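Local coordinates for protein platelet aggregation factor Sm-hPAF (Streptococcus mitis, PDB 4GWI) that binds fucosylated Lewis glycans through its F-type lectin domain, the part present here, and probably forms pores in cholesterol-containing host membranes as a whole toxin, at residues Phe87-Leu92 with Leu113-Thr118. The protein carries 2 engineered substitutions. Numbering follows the deposited sequence.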
loop_
_atom_site.group_PDB
_atom_site.type_symbol
_atom_site.label_atom_id
_atom_site.label_comp_id
_atom_site.label_asym_id
_atom_site.label_seq_id
_atom_site.Cartn_x
_atom_site.Cartn_y
_atom_site.Cartn_z
ATOM N N PHE A 87 -6.645 -0.635 9.289
ATOM C CA PHE A 87 -6.661 -0.934 7.873
ATOM C C PHE A 87 -6.266 -2.368 7.616
ATOM O O PHE A 87 -5.626 -3.029 8.450
ATOM C CB PHE A 87 -5.693 0.003 7.067
ATOM C CG PHE A 87 -4.241 -0.124 7.445
ATOM C CD1 PHE A 87 -3.699 0.566 8.517
ATOM C CD2 PHE A 87 -3.403 -1.008 6.732
ATOM C CE1 PHE A 87 -2.371 0.442 8.901
ATOM C CE2 PHE A 87 -2.107 -1.123 7.105
ATOM C CZ PHE A 87 -1.541 -0.399 8.109
ATOM N N ASP A 88 -6.612 -2.840 6.427
ATOM C CA ASP A 88 -6.189 -4.188 5.994
ATOM C C ASP A 88 -5.215 -4.070 4.830
ATOM O O ASP A 88 -5.263 -3.108 4.018
ATOM C CB ASP A 88 -7.364 -5.016 5.433
ATOM C CG ASP A 88 -8.413 -5.462 6.507
ATOM O OD1 ASP A 88 -9.579 -5.724 6.089
ATOM O OD2 ASP A 88 -8.100 -5.473 7.667
ATOM N N VAL A 89 -4.314 -5.016 4.738
ATOM C CA VAL A 89 -3.473 -5.254 3.492
ATOM C C VAL A 89 -3.993 -6.548 2.913
ATOM O O VAL A 89 -4.045 -7.599 3.622
ATOM C CB VAL A 89 -1.993 -5.328 3.847
ATOM C CG1 VAL A 89 -1.116 -5.542 2.586
ATOM C CG2 VAL A 89 -1.555 -4.015 4.553
ATOM N N VAL A 90 -4.340 -6.518 1.647
ATOM C CA VAL A 90 -5.076 -7.613 1.004
ATOM C C VAL A 90 -4.316 -8.016 -0.230
ATOM O O VAL A 90 -3.766 -7.191 -1.014
ATOM C CB VAL A 90 -6.468 -7.129 0.546
ATOM C CG1 VAL A 90 -7.325 -8.328 0.147
ATOM C CG2 VAL A 90 -7.173 -6.403 1.697
ATOM N N LEU A 91 -4.230 -9.338 -0.441
ATOM C CA LEU A 91 -3.708 -9.862 -1.689
ATOM C C LEU A 91 -4.861 -10.474 -2.490
ATOM O O LEU A 91 -5.663 -11.187 -1.888
ATOM C CB LEU A 91 -2.659 -10.936 -1.450
ATOM C CG LEU A 91 -1.380 -10.556 -0.627
ATOM C CD1 LEU A 91 -0.416 -11.724 -0.578
ATOM C CD2 LEU A 91 -0.781 -9.300 -1.304
ATOM N N LEU A 92 -4.935 -10.197 -3.764
ATOM C CA LEU A 92 -6.024 -10.730 -4.617
ATOM C C LEU A 92 -5.393 -11.525 -5.745
ATOM O O LEU A 92 -4.334 -11.204 -6.286
ATOM C CB LEU A 92 -6.858 -9.623 -5.280
ATOM C CG LEU A 92 -7.340 -8.534 -4.373
ATOM C CD1 LEU A 92 -8.171 -7.645 -5.340
ATOM C CD2 LEU A 92 -8.240 -9.085 -3.321
ATOM N N LEU A 113 5.859 -0.017 7.684
ATOM C CA LEU A 113 5.269 -1.301 8.225
ATOM C C LEU A 113 5.707 -2.373 7.278
ATOM O O LEU A 113 5.496 -2.296 6.045
ATOM C CB LEU A 113 3.730 -1.235 8.288
ATOM C CG LEU A 113 3.083 -2.607 8.603
ATOM C CD1 LEU A 113 3.496 -3.064 10.005
ATOM C CD2 LEU A 113 1.541 -2.489 8.437
ATOM N N GLU A 114 6.305 -3.461 7.782
ATOM C CA GLU A 114 6.626 -4.591 6.927
ATOM C C GLU A 114 5.601 -5.709 7.176
ATOM O O GLU A 114 5.357 -6.131 8.352
ATOM C CB GLU A 114 8.010 -5.217 7.313
ATOM C CG GLU A 114 9.159 -4.251 6.873
ATOM C CD GLU A 114 10.553 -4.809 7.117
ATOM O OE1 GLU A 114 10.710 -5.729 7.939
ATOM O OE2 GLU A 114 11.478 -4.297 6.463
ATOM N N VAL A 115 4.939 -6.108 6.089
ATOM C CA VAL A 115 3.865 -7.158 6.229
ATOM C C VAL A 115 4.393 -8.386 5.519
ATOM O O VAL A 115 4.810 -8.373 4.354
ATOM C CB VAL A 115 2.620 -6.637 5.501
ATOM C CG1 VAL A 115 1.494 -7.692 5.728
ATOM C CG2 VAL A 115 2.173 -5.277 6.020
ATOM N N PHE A 116 4.409 -9.524 6.221
ATOM C CA PHE A 116 4.926 -10.759 5.632
ATOM C C PHE A 116 3.803 -11.738 5.268
ATOM O O PHE A 116 2.897 -11.874 6.109
ATOM C CB PHE A 116 5.889 -11.426 6.641
ATOM C CG PHE A 116 7.179 -10.604 6.814
ATOM C CD1 PHE A 116 8.195 -10.838 5.926
ATOM C CD2 PHE A 116 7.274 -9.689 7.859
ATOM C CE1 PHE A 116 9.402 -10.103 6.036
ATOM C CE2 PHE A 116 8.509 -8.935 7.966
ATOM C CZ PHE A 116 9.507 -9.181 7.043
ATOM N N PHE A 117 3.861 -12.260 4.036
ATOM C CA PHE A 117 2.853 -13.250 3.609
ATOM C C PHE A 117 3.480 -14.579 3.390
ATOM O O PHE A 117 4.651 -14.669 3.057
ATOM C CB PHE A 117 2.231 -12.759 2.332
ATOM C CG PHE A 117 1.239 -11.617 2.555
ATOM C CD1 PHE A 117 -0.023 -11.800 3.010
ATOM C CD2 PHE A 117 1.655 -10.271 2.327
ATOM C CE1 PHE A 117 -0.964 -10.774 3.211
ATOM C CE2 PHE A 117 0.722 -9.255 2.508
ATOM C CZ PHE A 117 -0.560 -9.449 2.980
ATOM N N THR A 118 2.662 -15.655 3.632
ATOM C CA THR A 118 3.262 -17.022 3.579
ATOM C C THR A 118 3.155 -17.578 2.180
ATOM O O THR A 118 2.168 -18.271 1.816
ATOM C CB THR A 118 2.553 -17.924 4.561
ATOM O OG1 THR A 118 2.523 -17.296 5.873
ATOM C CG2 THR A 118 3.314 -19.232 4.698
#
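Leu113 meets Phe87 across the hydrophobic core of the F-type lectin domain, a β-sandwich in which strand 87-92 belongs to a five-stranded antiparallel sheet and strand 112-117 to the sheet facing it. The two short segments run in roughly the same direction, crossing at -40° with their axes 9.7 Å apart, so side chains alone bridge the gap. Leu113 sends its CD2 branch to the rim of the Phe87 ring, near the ring plane, and CD2 lies 3.7 Å from CZ of Phe87. Phe87 comes from the opposite direction; with CG set between its own backbone N and carbonyl carbon (chi1 62°), the ring extends towards Leu113, although its CB does not point straight at the partner strand. Glu114 faces the other side of its sheet, where OE2 forms a salt bridge with Lys69. Val115 turns back into the core and touches Val89 more loosely, methyl to methyl, with CG2 of each 4.2 Å apart. Phe117 then meets both Val89 and Leu91, the first at the edge of its ring and the second over a face. CG1 of Val89 reaches the ring edge at CZ of Phe117, 4.0 Å away, while Leu91 approaches from the opposite direction. Gln102 on strand 98-104, the edge strand paired with 87-92, and Val70 on strand 64-74, which pairs with 112-117, also touch the Phe117 side chain, which brings both sheets into the packing around this ring. Over that face, Leu91 makes a CH-π contact: its CD1 methyl sits 3.6 Å from the centroid of the Phe117 ring, 15° off the normal, displaced towards the rim so that its nearest ring atom is CG of Phe117, at 3.5 Å.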